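Local coordinates for xyloglucan-specific endo-beta-1,4-glucanase BoGH9A (Bacteroides ovatus, PDB 6DHT), which cleaves the beta-1,4-glucan backbone of xyloglucans internally, releasing xyloglucan oligosaccharides, at residues L269-L281 against P290-K302. Numbering follows the deposited sequence. Where two conformers were deposited one is given.
With EDO (1,2-ethanediol), chain I.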
loop_
_atom_site.group_PDB
_atom_site.type_symbol
_atom_site.label_atom_id
_atom_site.label_comp_id
_atom_site.label_asym_id
_atom_site.label_seq_id
_atom_site.Cartn_x
_atom_site.Cartn_y
_atom_site.Cartn_z
ATOM N N LEU A 269 2.937 -18.931 4.999
ATOM C CA LEU A 269 1.946 -18.832 3.927
ATOM C C LEU A 269 2.090 -17.559 3.077
ATOM O O LEU A 269 1.979 -17.625 1.859
ATOM C CB LEU A 269 0.540 -18.951 4.483
ATOM C CG LEU A 269 0.225 -20.357 5.002
ATOM C CD1 LEU A 269 -1.044 -20.338 5.777
ATOM C CD2 LEU A 269 0.127 -21.335 3.851
ATOM N N ASP A 270 2.323 -16.413 3.712
ATOM C CA ASP A 270 2.511 -15.183 2.928
ATOM C C ASP A 270 3.797 -15.300 2.097
ATOM O O ASP A 270 3.852 -14.879 0.942
ATOM C CB ASP A 270 2.582 -13.981 3.834
ATOM C CG ASP A 270 1.243 -13.635 4.450
ATOM O OD1 ASP A 270 0.205 -14.001 3.867
ATOM O OD2 ASP A 270 1.206 -13.010 5.543
ATOM N N PHE A 271 4.834 -15.938 2.655
ATOM C CA PHE A 271 6.029 -16.278 1.898
ATOM C C PHE A 271 5.688 -17.199 0.703
ATOM O O PHE A 271 6.120 -16.968 -0.432
ATOM C CB PHE A 271 7.042 -16.973 2.848
ATOM C CG PHE A 271 8.299 -17.468 2.194
ATOM C CD1 PHE A 271 8.281 -18.655 1.513
ATOM C CD2 PHE A 271 9.499 -16.796 2.311
ATOM C CE1 PHE A 271 9.425 -19.170 0.931
ATOM C CE2 PHE A 271 10.656 -17.286 1.729
ATOM C CZ PHE A 271 10.628 -18.492 1.039
ATOM N N ALA A 272 4.913 -18.251 0.961
ATOM C CA ALA A 272 4.572 -19.201 -0.089
ATOM C C ALA A 272 3.793 -18.519 -1.206
ATOM O O ALA A 272 4.090 -18.705 -2.373
ATOM C CB ALA A 272 3.791 -20.358 0.488
ATOM N N ALA A 273 2.819 -17.700 -0.827
ATOM C CA ALA A 273 1.963 -17.039 -1.814
ATOM C C ALA A 273 2.786 -16.103 -2.684
ATOM O O ALA A 273 2.691 -16.131 -3.900
ATOM C CB ALA A 273 0.864 -16.287 -1.122
ATOM N N VAL A 274 3.580 -15.240 -2.053
ATOM C CA VAL A 274 4.327 -14.252 -2.814
ATOM C C VAL A 274 5.448 -14.882 -3.622
ATOM O O VAL A 274 5.777 -14.422 -4.698
ATOM C CB VAL A 274 4.803 -13.099 -1.906
ATOM C CG1 VAL A 274 6.045 -13.446 -1.127
ATOM C CG2 VAL A 274 5.027 -11.827 -2.714
ATOM N N MET A 275 6.007 -15.979 -3.127
ATOM C CA MET A 275 7.055 -16.648 -3.887
ATOM C C MET A 275 6.474 -17.391 -5.107
ATOM O O MET A 275 7.037 -17.316 -6.186
ATOM C CB MET A 275 7.873 -17.572 -2.966
ATOM C CG MET A 275 8.761 -16.793 -2.008
ATOM S SD MET A 275 10.031 -15.913 -2.892
ATOM C CE MET A 275 10.702 -14.916 -1.569
ATOM N N ALA A 276 5.328 -18.026 -4.918
ATOM C CA ALA A 276 4.630 -18.656 -6.040
ATOM C C ALA A 276 4.221 -17.597 -7.093
ATOM O O ALA A 276 4.418 -17.792 -8.300
ATOM C CB ALA A 276 3.431 -19.412 -5.533
ATOM N N GLN A 277 3.644 -16.485 -6.628
ATOM C CA GLN A 277 3.325 -15.362 -7.500
ATOM C C GLN A 277 4.574 -14.885 -8.243
ATOM O O GLN A 277 4.580 -14.734 -9.456
ATOM C CB GLN A 277 2.768 -14.222 -6.640
ATOM C CG GLN A 277 2.178 -13.021 -7.391
ATOM C CD GLN A 277 1.934 -11.840 -6.476
ATOM O OE1 GLN A 277 2.806 -11.440 -5.709
ATOM N NE2 GLN A 277 0.745 -11.292 -6.544
ATOM N N SER A 278 5.631 -14.589 -7.477
ATOM C CA SER A 278 6.866 -14.066 -8.056
ATOM C C SER A 278 7.501 -15.018 -9.079
ATOM O O SER A 278 8.122 -14.570 -10.043
ATOM C CB SER A 278 7.872 -13.724 -6.954
ATOM O OG SER A 278 7.308 -12.751 -6.076
ATOM N N SER A 279 7.372 -16.320 -8.839
ATOM C CA SER A 279 7.918 -17.312 -9.756
ATOM C C SER A 279 7.404 -17.053 -11.168
ATOM O O SER A 279 8.173 -17.081 -12.129
ATOM C CB SER A 279 7.535 -18.713 -9.303
ATOM O OG SER A 279 8.165 -19.654 -10.151
ATOM N N ARG A 280 6.107 -16.776 -11.300
ATOM C CA ARG A 280 5.527 -16.513 -12.613
ATOM C C ARG A 280 6.023 -15.200 -13.194
ATOM O O ARG A 280 6.347 -15.095 -14.378
ATOM C CB ARG A 280 3.996 -16.464 -12.538
ATOM C CG ARG A 280 3.350 -17.693 -11.977
ATOM C CD ARG A 280 1.827 -17.683 -12.175
ATOM N NE ARG A 280 1.149 -16.495 -11.655
ATOM C CZ ARG A 280 0.698 -16.360 -10.407
ATOM N NH1 ARG A 280 0.861 -17.339 -9.535
ATOM N NH2 ARG A 280 0.097 -15.232 -10.032
ATOM N N LEU A 281 6.061 -14.163 -12.359
ATOM C CA LEU A 281 6.360 -12.837 -12.872
ATOM C C LEU A 281 7.805 -12.652 -13.277
ATOM O O LEU A 281 8.104 -11.788 -14.090
ATOM C CB LEU A 281 5.997 -11.755 -11.855
ATOM C CG LEU A 281 4.549 -11.759 -11.356
ATOM C CD1 LEU A 281 4.335 -10.561 -10.417
ATOM C CD2 LEU A 281 3.527 -11.852 -12.428
ATOM N N PRO A 290 18.838 -14.500 -12.705
ATOM C CA PRO A 290 19.015 -15.899 -13.109
ATOM C C PRO A 290 18.682 -16.875 -11.993
ATOM O O PRO A 290 19.174 -16.733 -10.876
ATOM C CB PRO A 290 20.505 -15.968 -13.468
ATOM C CG PRO A 290 21.134 -14.810 -12.794
ATOM C CD PRO A 290 20.090 -13.733 -12.800
ATOM N N GLY A 291 17.819 -17.836 -12.290
ATOM C CA GLY A 291 17.478 -18.868 -11.341
ATOM C C GLY A 291 16.414 -18.523 -10.324
ATOM O O GLY A 291 15.954 -19.395 -9.592
ATOM N N PHE A 292 15.988 -17.265 -10.258
ATOM C CA PHE A 292 15.073 -16.899 -9.181
ATOM C C PHE A 292 13.686 -17.544 -9.322
ATOM O O PHE A 292 13.109 -18.033 -8.354
ATOM C CB PHE A 292 14.967 -15.377 -9.060
ATOM C CG PHE A 292 13.930 -14.922 -8.077
ATOM C CD1 PHE A 292 13.994 -15.282 -6.744
ATOM C CD2 PHE A 292 12.882 -14.131 -8.502
ATOM C CE1 PHE A 292 13.023 -14.886 -5.867
ATOM C CE2 PHE A 292 11.916 -13.701 -7.612
ATOM C CZ PHE A 292 11.980 -14.079 -6.310
ATOM N N SER A 293 13.129 -17.526 -10.524
ATOM C CA SER A 293 11.804 -18.093 -10.728
ATOM C C SER A 293 11.730 -19.520 -10.198
ATOM O O SER A 293 10.829 -19.857 -9.443
ATOM C CB SER A 293 11.410 -18.060 -12.203
ATOM O OG SER A 293 10.182 -18.737 -12.398
ATOM N N LYS A 294 12.692 -20.357 -10.597
ATOM C CA LYS A 294 12.747 -21.738 -10.131
ATOM C C LYS A 294 12.946 -21.851 -8.626
ATOM O O LYS A 294 12.252 -22.597 -7.940
ATOM C CB LYS A 294 13.885 -22.456 -10.859
ATOM C CG LYS A 294 13.995 -23.938 -10.557
ATOM C CD LYS A 294 15.280 -24.513 -11.150
ATOM C CE LYS A 294 15.365 -26.011 -10.940
ATOM N NZ LYS A 294 14.386 -26.732 -11.803
ATOM N N ARG A 295 13.892 -21.092 -8.102
ATOM C CA ARG A 295 14.142 -21.097 -6.666
ATOM C C ARG A 295 12.915 -20.669 -5.854
ATOM O O ARG A 295 12.603 -21.248 -4.821
ATOM C CB ARG A 295 15.331 -20.188 -6.358
ATOM C CG ARG A 295 15.685 -20.126 -4.916
ATOM C CD ARG A 295 16.934 -19.307 -4.676
ATOM N NE ARG A 295 17.263 -19.303 -3.249
ATOM C CZ ARG A 295 18.078 -18.435 -2.661
ATOM N NH1 ARG A 295 18.654 -17.463 -3.369
ATOM N NH2 ARG A 295 18.292 -18.534 -1.354
ATOM N N ALA A 296 12.205 -19.648 -6.331
ATOM C CA ALA A 296 11.038 -19.141 -5.610
ATOM C C ALA A 296 9.956 -20.193 -5.511
ATOM O O ALA A 296 9.336 -20.377 -4.471
ATOM C CB ALA A 296 10.487 -17.915 -6.323
ATOM N N LEU A 297 9.722 -20.897 -6.617
ATOM C CA LEU A 297 8.666 -21.897 -6.620
ATOM C C LEU A 297 9.007 -23.075 -5.690
ATOM O O LEU A 297 8.176 -23.521 -4.898
ATOM C CB LEU A 297 8.370 -22.376 -8.048
ATOM C CG LEU A 297 7.182 -23.325 -8.141
ATOM C CD1 LEU A 297 5.896 -22.674 -7.656
ATOM C CD2 LEU A 297 7.038 -23.834 -9.567
ATOM N N LEU A 298 10.249 -23.523 -5.734
ATOM C CA LEU A 298 10.676 -24.610 -4.850
ATOM C C LEU A 298 10.516 -24.191 -3.401
ATOM O O LEU A 298 9.965 -24.920 -2.575
ATOM C CB LEU A 298 12.138 -24.967 -5.125
ATOM C CG LEU A 298 12.396 -25.775 -6.397
ATOM C CD1 LEU A 298 13.881 -25.820 -6.729
ATOM C CD2 LEU A 298 11.854 -27.177 -6.238
ATOM N N ALA A 299 10.921 -22.956 -3.099
ATOM C CA ALA A 299 10.822 -22.422 -1.751
ATOM C C ALA A 299 9.379 -22.304 -1.288
ATOM O O ALA A 299 9.044 -22.576 -0.134
ATOM C CB ALA A 299 11.494 -21.062 -1.681
ATOM N N ALA A 300 8.518 -21.859 -2.206
ATOM C CA ALA A 300 7.100 -21.722 -1.906
ATOM C C ALA A 300 6.444 -23.033 -1.503
ATOM O O ALA A 300 5.683 -23.084 -0.544
ATOM C CB ALA A 300 6.368 -21.144 -3.124
ATOM N N GLU A 301 6.756 -24.092 -2.254
ATOM C CA GLU A 301 6.145 -25.394 -2.012
ATOM C C GLU A 301 6.623 -25.952 -0.668
ATOM O O GLU A 301 5.827 -26.476 0.104
ATOM C CB GLU A 301 6.421 -26.352 -3.186
ATOM C CG GLU A 301 5.746 -25.890 -4.493
ATOM C CD GLU A 301 5.582 -26.973 -5.541
ATOM O OE1 GLU A 301 6.416 -27.036 -6.465
ATOM O OE2 GLU A 301 4.593 -27.733 -5.459
ATOM N N LYS A 302 7.893 -25.726 -0.343
ATOM C CA LYS A 302 8.415 -26.145 0.955
ATOM C C LYS A 302 7.772 -25.347 2.102
ATOM O O LYS A 302 7.467 -25.888 3.158
ATOM C CB LYS A 302 9.942 -25.998 1.011
ATOM C CG LYS A 302 10.719 -27.059 0.233
ATOM C CD LYS A 302 12.173 -27.154 0.688
ATOM C CE LYS A 302 12.296 -27.780 2.088
ATOM N NZ LYS A 302 13.709 -27.844 2.570
HETATM C C1 EDO I . 3.780 -12.247 -15.786
HETATM O O1 EDO I . 3.507 -13.588 -15.348
HETATM C C2 EDO I . 2.454 -11.605 -16.168
HETATM O O2 EDO I . 1.441 -12.014 -15.238
#
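The carbonyl oxygen of S293 is gripped twice: by its own helix through L297 N, and by S279 OG of the facing helix at 2.8 Å, the two donors arriving from opposite faces of the carbonyl plane. The hydroxyl lies above that plane, off the lone pairs. S279 carries OG anti to its backbone N (chi1 -175°), and this swings the hydroxyl across the gap to S293. The favour is returned by S293, modelled in two conformers; in one of them its OG donates to S279 O at 2.6 Å. An alanine at S279 removes OG, which would probably leave S293 O without its cross-helix donor and open a small gap against L297 CB, 3.4 Å from S279 OG. Helices 265-281 and 292-309 form an antiparallel helical hairpin within the (alpha/alpha)6-barrel catalytic domain of glycoside hydrolase family 9, their local axes 7.7 Å apart at an angle of 154°. Small residues permit that closeness. A300 CB sits 3.4 Å from A272 O and also reaches A276, while A296 CB points into the other helix beside M275 O. M275 CG lies over the centre of the F271 ring, and the bend at chi2 (-66°) then brings SD obliquely to F292 in a Met-aromatic contact, 5.4 Å from the ring centroid. A296 CB takes one face of F292, offset toward the rim. At the other end, F271 brings its edge to A299 O, with CE1 3.6 Å from that oxygen, which accepts a hydrogen bond from Q229 NE2. L222 of helix 213-226 packs on M275 and S278.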